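Inorganic pyrophosphatase (Ehrlichia chaffeensis, PDB 3LO0) probably catalyses the magnesium-dependent hydrolysis of inorganic pyrophosphate to two phosphate ions, working as a homohexamer. Local coordinates at residues Glu36-Ile41 against Gly104-Ala109; Leu94-Phe99 against Gln137-Ile142; Arg108-Gly113 against Val130-Val135. One frame throughout, in Å; residues are numbered along the deposited sequence.

Interaction 1 (Glu36-Ile41 against Gly104-Ala109)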
# COMPACT_ATOMS: atom_id res chain seq x y z
N GLU A 36 24.86 -14.06 -15.98
CA GLU A 36 23.81 -13.07 -15.88
C GLU A 36 22.64 -13.54 -16.71
O GLU A 36 22.83 -14.02 -17.87
CB GLU A 36 24.26 -11.71 -16.39
CG GLU A 36 25.41 -11.06 -15.57
CD GLU A 36 25.95 -9.80 -16.27
OE1 GLU A 36 27.02 -9.88 -16.94
OE2 GLU A 36 25.29 -8.74 -16.19
N ILE A 37 21.46 -13.35 -16.13
CA ILE A 37 20.23 -13.75 -16.73
C ILE A 37 19.21 -12.61 -16.70
O ILE A 37 19.14 -11.82 -15.74
CB ILE A 37 19.66 -14.99 -16.03
CG1 ILE A 37 19.56 -14.81 -14.52
CG2 ILE A 37 20.54 -16.27 -16.36
CD1 ILE A 37 18.66 -15.90 -13.83
N ASN A 38 18.42 -12.54 -17.76
CA ASN A 38 17.26 -11.70 -17.75
C ASN A 38 16.13 -12.48 -17.13
O ASN A 38 15.85 -13.63 -17.50
CB ASN A 38 16.86 -11.26 -19.14
CG ASN A 38 17.85 -10.33 -19.77
OD1 ASN A 38 18.46 -9.49 -19.10
ND2 ASN A 38 18.03 -10.47 -21.08
N VAL A 39 15.44 -11.85 -16.20
CA VAL A 39 14.28 -12.49 -15.61
C VAL A 39 13.04 -11.62 -15.82
O VAL A 39 13.04 -10.42 -15.48
CB VAL A 39 14.50 -12.74 -14.11
CG1 VAL A 39 13.29 -13.52 -13.53
CG2 VAL A 39 15.84 -13.46 -13.87
N ILE A 40 11.99 -12.20 -16.39
CA ILE A 40 10.71 -11.51 -16.52
C ILE A 40 9.93 -11.81 -15.29
O ILE A 40 9.66 -12.98 -15.00
CB ILE A 40 9.90 -11.97 -17.74
CG1 ILE A 40 10.60 -11.49 -19.00
CG2 ILE A 40 8.46 -11.38 -17.66
CD1 ILE A 40 9.86 -11.74 -20.30
N ILE A 41 9.62 -10.77 -14.52
CA ILE A 41 8.90 -10.93 -13.27
C ILE A 41 7.40 -11.19 -13.53
O ILE A 41 6.75 -10.49 -14.34
CB ILE A 41 9.08 -9.72 -12.32
CG1 ILE A 41 10.57 -9.53 -11.93
CG2 ILE A 41 8.26 -9.92 -11.04
CD1 ILE A 41 11.21 -10.78 -11.32
N GLY A 104 5.82 -8.05 -15.21
CA GLY A 104 6.04 -7.60 -16.56
C GLY A 104 7.40 -6.99 -16.81
O GLY A 104 7.81 -6.91 -17.96
N ALA A 105 8.07 -6.53 -15.76
CA ALA A 105 9.36 -5.88 -15.88
C ALA A 105 10.47 -6.92 -16.07
O ALA A 105 10.39 -8.02 -15.50
CB ALA A 105 9.65 -5.03 -14.62
N VAL A 106 11.49 -6.58 -16.86
CA VAL A 106 12.69 -7.42 -16.94
C VAL A 106 13.70 -6.92 -15.93
O VAL A 106 14.00 -5.71 -15.89
CB VAL A 106 13.35 -7.37 -18.33
CG1 VAL A 106 14.55 -8.34 -18.41
CG2 VAL A 106 12.34 -7.68 -19.41
N ILE A 107 14.26 -7.82 -15.16
CA ILE A 107 15.40 -7.48 -14.31
C ILE A 107 16.62 -8.34 -14.66
O ILE A 107 16.54 -9.55 -14.88
CB ILE A 107 15.04 -7.55 -12.82
CG1 ILE A 107 16.20 -7.04 -11.94
CG2 ILE A 107 14.59 -8.95 -12.45
CD1 ILE A 107 15.79 -6.81 -10.44
N ARG A 108 17.77 -7.67 -14.72
CA ARG A 108 19.03 -8.35 -14.92
C ARG A 108 19.51 -8.88 -13.57
O ARG A 108 19.66 -8.11 -12.56
CB ARG A 108 20.03 -7.38 -15.48
CG ARG A 108 19.64 -6.77 -16.80
CD ARG A 108 20.59 -5.63 -17.15
NE ARG A 108 20.25 -4.43 -16.38
CZ ARG A 108 20.85 -3.25 -16.50
NH1 ARG A 108 21.86 -3.09 -17.36
NH2 ARG A 108 20.44 -2.22 -15.77
N ALA A 109 19.67 -10.20 -13.51
CA ALA A 109 19.98 -10.87 -12.26
C ALA A 109 21.15 -11.81 -12.43
O ALA A 109 21.61 -12.07 -13.54
CB ALA A 109 18.77 -11.63 -11.73

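Interaction 2 (Leu94-Phe99 against Gln137-Ile142)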
# COMPACT_ATOMS: atom_id res chain seq x y z
N LEU A 94 13.54 -17.10 -8.52
CA LEU A 94 13.31 -16.16 -7.43
C LEU A 94 14.38 -15.09 -7.46
O LEU A 94 15.56 -15.40 -7.39
CB LEU A 94 13.40 -16.87 -6.09
CG LEU A 94 12.34 -17.96 -5.93
CD1 LEU A 94 12.88 -19.14 -5.14
CD2 LEU A 94 11.07 -17.35 -5.27
N VAL A 95 13.99 -13.82 -7.52
CA VAL A 95 14.95 -12.74 -7.45
C VAL A 95 14.76 -12.00 -6.15
O VAL A 95 13.76 -11.35 -5.95
CB VAL A 95 14.83 -11.77 -8.62
CG1 VAL A 95 16.01 -10.76 -8.60
CG2 VAL A 95 14.78 -12.54 -9.98
N ALA A 96 15.72 -12.11 -5.25
CA ALA A 96 15.68 -11.36 -4.00
C ALA A 96 15.89 -9.89 -4.32
O ALA A 96 16.66 -9.54 -5.20
CB ALA A 96 16.76 -11.88 -3.04
N SER A 97 15.16 -8.99 -3.65
CA SER A 97 15.36 -7.60 -3.90
C SER A 97 14.97 -6.75 -2.67
O SER A 97 14.36 -7.25 -1.74
CB SER A 97 14.61 -7.17 -5.15
OG SER A 97 13.23 -7.11 -4.93
N ARG A 98 15.36 -5.49 -2.66
CA ARG A 98 15.09 -4.60 -1.51
C ARG A 98 13.65 -4.09 -1.58
O ARG A 98 13.07 -3.67 -0.57
CB ARG A 98 16.05 -3.40 -1.51
CG ARG A 98 17.53 -3.67 -1.27
CD ARG A 98 18.34 -2.33 -0.98
NE ARG A 98 18.70 -1.54 -2.18
CZ ARG A 98 18.27 -0.31 -2.47
NH1 ARG A 98 17.44 0.37 -1.68
NH2 ARG A 98 18.69 0.29 -3.57
N PHE A 99 13.10 -4.06 -2.80
CA PHE A 99 11.73 -3.56 -3.05
C PHE A 99 11.05 -4.46 -4.09
O PHE A 99 11.74 -5.03 -4.95
CB PHE A 99 11.78 -2.14 -3.61
CG PHE A 99 12.34 -1.15 -2.63
CD1 PHE A 99 11.58 -0.73 -1.55
CD2 PHE A 99 13.64 -0.70 -2.75
CE1 PHE A 99 12.09 0.17 -0.61
CE2 PHE A 99 14.17 0.22 -1.81
CZ PHE A 99 13.39 0.64 -0.76
N GLN A 137 23.76 -2.55 -5.72
CA GLN A 137 25.00 -3.01 -5.08
C GLN A 137 24.79 -3.66 -3.71
O GLN A 137 25.73 -4.25 -3.18
CB GLN A 137 26.03 -1.87 -4.99
CG GLN A 137 26.21 -1.19 -6.34
CD GLN A 137 27.63 -0.81 -6.66
OE1 GLN A 137 28.46 -0.56 -5.78
NE2 GLN A 137 27.93 -0.76 -7.96
N TYR A 138 23.58 -3.60 -3.17
CA TYR A 138 23.32 -4.19 -1.87
C TYR A 138 23.76 -5.64 -1.81
O TYR A 138 24.23 -6.10 -0.77
CB TYR A 138 21.84 -4.08 -1.50
CG TYR A 138 21.52 -4.46 -0.07
CD1 TYR A 138 21.53 -3.50 0.95
CD2 TYR A 138 21.17 -5.77 0.27
CE1 TYR A 138 21.23 -3.85 2.27
CE2 TYR A 138 20.88 -6.12 1.59
CZ TYR A 138 20.90 -5.16 2.58
OH TYR A 138 20.60 -5.51 3.88
N TYR A 139 23.55 -6.37 -2.91
CA TYR A 139 23.75 -7.81 -2.94
C TYR A 139 25.13 -8.23 -3.46
O TYR A 139 25.38 -9.41 -3.60
CB TYR A 139 22.61 -8.51 -3.76
CG TYR A 139 21.22 -8.32 -3.18
CD1 TYR A 139 20.76 -9.12 -2.12
CD2 TYR A 139 20.38 -7.31 -3.65
CE1 TYR A 139 19.49 -8.93 -1.57
CE2 TYR A 139 19.11 -7.12 -3.11
CZ TYR A 139 18.68 -7.93 -2.08
OH TYR A 139 17.42 -7.71 -1.52
N ASN A 140 26.03 -7.26 -3.68
CA ASN A 140 27.40 -7.53 -4.14
C ASN A 140 28.07 -8.68 -3.39
O ASN A 140 28.74 -9.51 -3.99
CB ASN A 140 28.30 -6.28 -4.03
CG ASN A 140 28.03 -5.24 -5.11
OD1 ASN A 140 27.31 -5.50 -6.07
ND2 ASN A 140 28.63 -4.06 -4.96
N ASN A 141 27.83 -8.75 -2.08
CA ASN A 141 28.46 -9.74 -1.20
C ASN A 141 27.78 -11.11 -1.19
O ASN A 141 28.25 -12.03 -0.51
CB ASN A 141 28.57 -9.20 0.24
CG ASN A 141 27.23 -9.22 0.99
OD1 ASN A 141 26.18 -9.55 0.41
ND2 ASN A 141 27.26 -8.85 2.27
N ILE A 142 26.67 -11.25 -1.91
CA ILE A 142 26.02 -12.55 -2.04
C ILE A 142 26.57 -13.18 -3.33
O ILE A 142 26.21 -12.78 -4.44
CB ILE A 142 24.48 -12.41 -2.08
CG1 ILE A 142 23.96 -11.61 -0.88
CG2 ILE A 142 23.79 -13.78 -2.05
CD1 ILE A 142 24.23 -12.30 0.48

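Interaction 3 (Arg108-Gly113 against Val130-Val135)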
# COMPACT_ATOMS: atom_id res chain seq x y z
N ARG A 108 17.77 -7.67 -14.72
CA ARG A 108 19.03 -8.35 -14.92
C ARG A 108 19.51 -8.88 -13.57
O ARG A 108 19.66 -8.11 -12.56
CB ARG A 108 20.03 -7.38 -15.48
CG ARG A 108 19.64 -6.77 -16.80
CD ARG A 108 20.59 -5.63 -17.15
NE ARG A 108 20.25 -4.43 -16.38
CZ ARG A 108 20.85 -3.25 -16.50
NH1 ARG A 108 21.86 -3.09 -17.36
NH2 ARG A 108 20.44 -2.22 -15.77
N ALA A 109 19.67 -10.20 -13.51
CA ALA A 109 19.98 -10.87 -12.26
C ALA A 109 21.15 -11.81 -12.43
O ALA A 109 21.61 -12.07 -13.54
CB ALA A 109 18.77 -11.63 -11.73
N ARG A 110 21.64 -12.31 -11.30
CA ARG A 110 22.66 -13.35 -11.36
C ARG A 110 22.32 -14.43 -10.38
O ARG A 110 21.94 -14.15 -9.23
CB ARG A 110 24.07 -12.82 -11.17
CG ARG A 110 24.32 -12.03 -9.94
CD ARG A 110 25.80 -11.51 -9.93
NE ARG A 110 25.97 -10.72 -8.72
CZ ARG A 110 26.08 -11.25 -7.49
NH1 ARG A 110 26.17 -10.44 -6.44
NH2 ARG A 110 26.10 -12.56 -7.31
N PRO A 111 22.39 -15.67 -10.85
CA PRO A 111 22.03 -16.77 -10.01
C PRO A 111 23.05 -16.95 -8.91
O PRO A 111 24.24 -16.68 -9.13
CB PRO A 111 22.09 -17.97 -10.94
CG PRO A 111 23.00 -17.57 -12.02
CD PRO A 111 23.00 -16.12 -12.11
N VAL A 112 22.59 -17.40 -7.76
CA VAL A 112 23.49 -17.73 -6.68
C VAL A 112 23.27 -19.12 -6.10
O VAL A 112 24.01 -19.54 -5.21
CB VAL A 112 23.44 -16.69 -5.57
CG1 VAL A 112 23.87 -15.33 -6.15
CG2 VAL A 112 22.03 -16.61 -4.95
N GLY A 113 22.26 -19.83 -6.62
CA GLY A 113 21.89 -21.11 -6.07
C GLY A 113 20.61 -21.59 -6.69
O GLY A 113 20.03 -20.91 -7.55
N VAL A 130 20.09 -12.79 -7.46
CA VAL A 130 20.07 -11.46 -6.93
C VAL A 130 20.29 -10.48 -8.06
O VAL A 130 20.78 -10.87 -9.11
CB VAL A 130 21.14 -11.23 -5.87
CG1 VAL A 130 20.91 -12.15 -4.66
CG2 VAL A 130 22.59 -11.37 -6.50
N PRO A 131 19.88 -9.24 -7.86
CA PRO A 131 20.13 -8.23 -8.89
C PRO A 131 21.63 -8.04 -9.15
O PRO A 131 22.46 -8.17 -8.22
CB PRO A 131 19.52 -6.96 -8.30
CG PRO A 131 18.50 -7.44 -7.28
CD PRO A 131 19.12 -8.68 -6.72
N THR A 132 21.99 -7.74 -10.39
CA THR A 132 23.39 -7.52 -10.70
C THR A 132 23.86 -6.21 -10.08
O THR A 132 23.04 -5.34 -9.74
CB THR A 132 23.65 -7.49 -12.22
OG1 THR A 132 22.92 -6.41 -12.80
CG2 THR A 132 23.19 -8.79 -12.84
N HIS A 133 25.18 -6.05 -9.99
CA HIS A 133 25.77 -4.92 -9.30
C HIS A 133 25.34 -3.60 -9.93
O HIS A 133 25.22 -2.59 -9.24
CB HIS A 133 27.29 -5.04 -9.25
CG HIS A 133 27.98 -4.70 -10.53
ND1 HIS A 133 28.45 -3.43 -10.81
CD2 HIS A 133 28.31 -5.46 -11.60
CE1 HIS A 133 29.03 -3.42 -12.00
NE2 HIS A 133 28.96 -4.65 -12.50
N LYS A 134 25.10 -3.64 -11.23
CA LYS A 134 24.56 -2.52 -11.98
C LYS A 134 23.21 -2.09 -11.44
O LYS A 134 22.92 -0.90 -11.33
CB LYS A 134 24.39 -2.93 -13.46
N VAL A 135 22.38 -3.06 -11.07
CA VAL A 135 21.00 -2.82 -10.66
C VAL A 135 20.87 -2.48 -9.17
O VAL A 135 20.15 -1.55 -8.78
CB VAL A 135 20.14 -4.03 -11.06
CG1 VAL A 135 18.72 -3.88 -10.57
CG2 VAL A 135 20.23 -4.22 -12.63
O HOH W 1 26.92 -8.35 -10.71
O HOH W 2 24.73 -7.69 -6.87

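Interaction 1 (Glu36-Ile41 against Gly104-Ala109)
With chi1 at -61° and chi2 at -55°, I41 folds CD1 back over I107, whose CG2 it meets at 4.0 Å; I107 itself carries CG1 anti to its backbone N (chi1 -174°), which leaves CG2 as the branch that faces strand 37-41. I37, V39, I107 and A109 share one face of the sheet, where V39 CG2 reaches the A109 CB at 4.1 Å, and I41 CD1 joins this apolar row through its touch on I107. On the other face N38 leans over V106, its CB lying 3.8 Å from V106 CG1, and runs alongside R108, pointing the same way; the side-chain ND2 of N38 is bonded to the carbonyl O of T28. Between the two faces the backbones pair as antiparallel strands through I37 with A109 and V39 with I107, each a hydrogen-bonded pair with two N-H...O bonds. A109 N gives the shortest of these four bonds, 2.8 Å to I37 O. Beyond the regular bridges the ladder closes with I41 N bound to A105 O and G104 N bound to I41 O. The second subunit, another copy of the protein, covers the V106 and R108 side with its C62 and V63. This is a plain antiparallel beta ladder with alternating faces, part of the curled, barrel-like sheet of the soluble pyrophosphatase fold; I41 lies near Y77, a predicted substrate-binding residue.

Interaction 2 (Leu94-Phe99 against Gln137-Ile142)
Y139 reaches across to the bend after strand 92-95 because its chi1 of -62° sets the ring anti to the carbonyl carbon and sends the phenol toward A96 and S97. Its CE2 edge lies 3.9 Å from S97 CA, while the methyl CB of A96 approaches CE1 on the other edge at 4.3 Å. The phenol OH is brought up to the S97-R98 peptide, with R98 N at the ring edge near its plane, but the angles there are too poor to count as hydrogen bonding and the closest approach in the model is doubtful. Y138 takes the other course. Its CG is anti to the backbone N (chi1 -170°), an orientation that places Y138 CD2 over one face of the Y139 ring, 3.9 Å above its centre. The R98 chain bends beyond CG and lays its CD 3.9 Å from Y138 CD1, while the guanidinium plane stands 41° from the Y138 ring. R98 NE forms a salt bridge with D136, the residue immediately before the 137-142 segment, and NH2 bonds the carbonyl of L67 in the second subunit. S97 turns its hydroxyl back to its own segment, OG giving a 2.6 Å bond to F99 O from above the carbonyl plane. The 137-142 loop, between strand 124-131 and helix 150-162, is thereby packed on the exit of strand 92-95: Y139 also rests on V130 and P131 of the adjoining strand, and L94 touches I156 and F160 of the helix.

Interaction 3 (Arg108-Gly113 against Val130-Val135)
V130 sets its CG2 methyl over the centre of one face of the R110 guanidinium, 3.6 Å above the plane, and this is the tight part of the contact. The I142 carbonyl binds R110 NH2. R110 leaves its backbone with CG between N and the carbonyl carbon (chi1 55°) and then runs extended to NE, which carries the flat group back across V130. Below it the main chains are joined both ways, R110 N to V130 O at 2.8 Å and V130 N to R110 O at 2.9 Å. V112 CG1 adds a methyl contact with the same V130 CG2.

Toward T132 the backbone bond slackens, T132 N reaching R108 O at 3.2 Å, although T132 CG2 still packs 3.7 Å from A109 C. One water joins R110 NH1 to P131 O; another, beside exposed H133 on the solvent side, links H133 N to R110 NE, weakly. At the far end the V135 CG2 methyl lies obliquely against the R108 guanidinium, 3.7 Å from NH2.

The two segments belong to a beta hairpin of strands 106-118 and 124-131. V112 and G113 both oppose L128 in a classic beta bulge, strand 37-41 flanks A109, and helix 180-189 packs on P111.

In the fold
From the N terminus, strand 37-41 comes first, and interaction 1 closes a loop of 62 residues when it pairs with 104-109. Within that loop lies 94-99, whose partner 137-142 comes later, so interactions 1 and 2 cross along the chain. Strand 106-118 then continues from interaction 1 into interaction 3, which shares R108 and A109 with it and closes the hairpin of strands 106-118 and 124-131. Both of its segments lie between 94-99 and 137-142, so interaction 3 nests within interaction 2. Strands 37-41, 106-118 and 124-131 are consecutive neighbours in one sheet; V95 packs on V39 and A109, while I142 binds R110, tying the loop before helix 150-162 to that sheet.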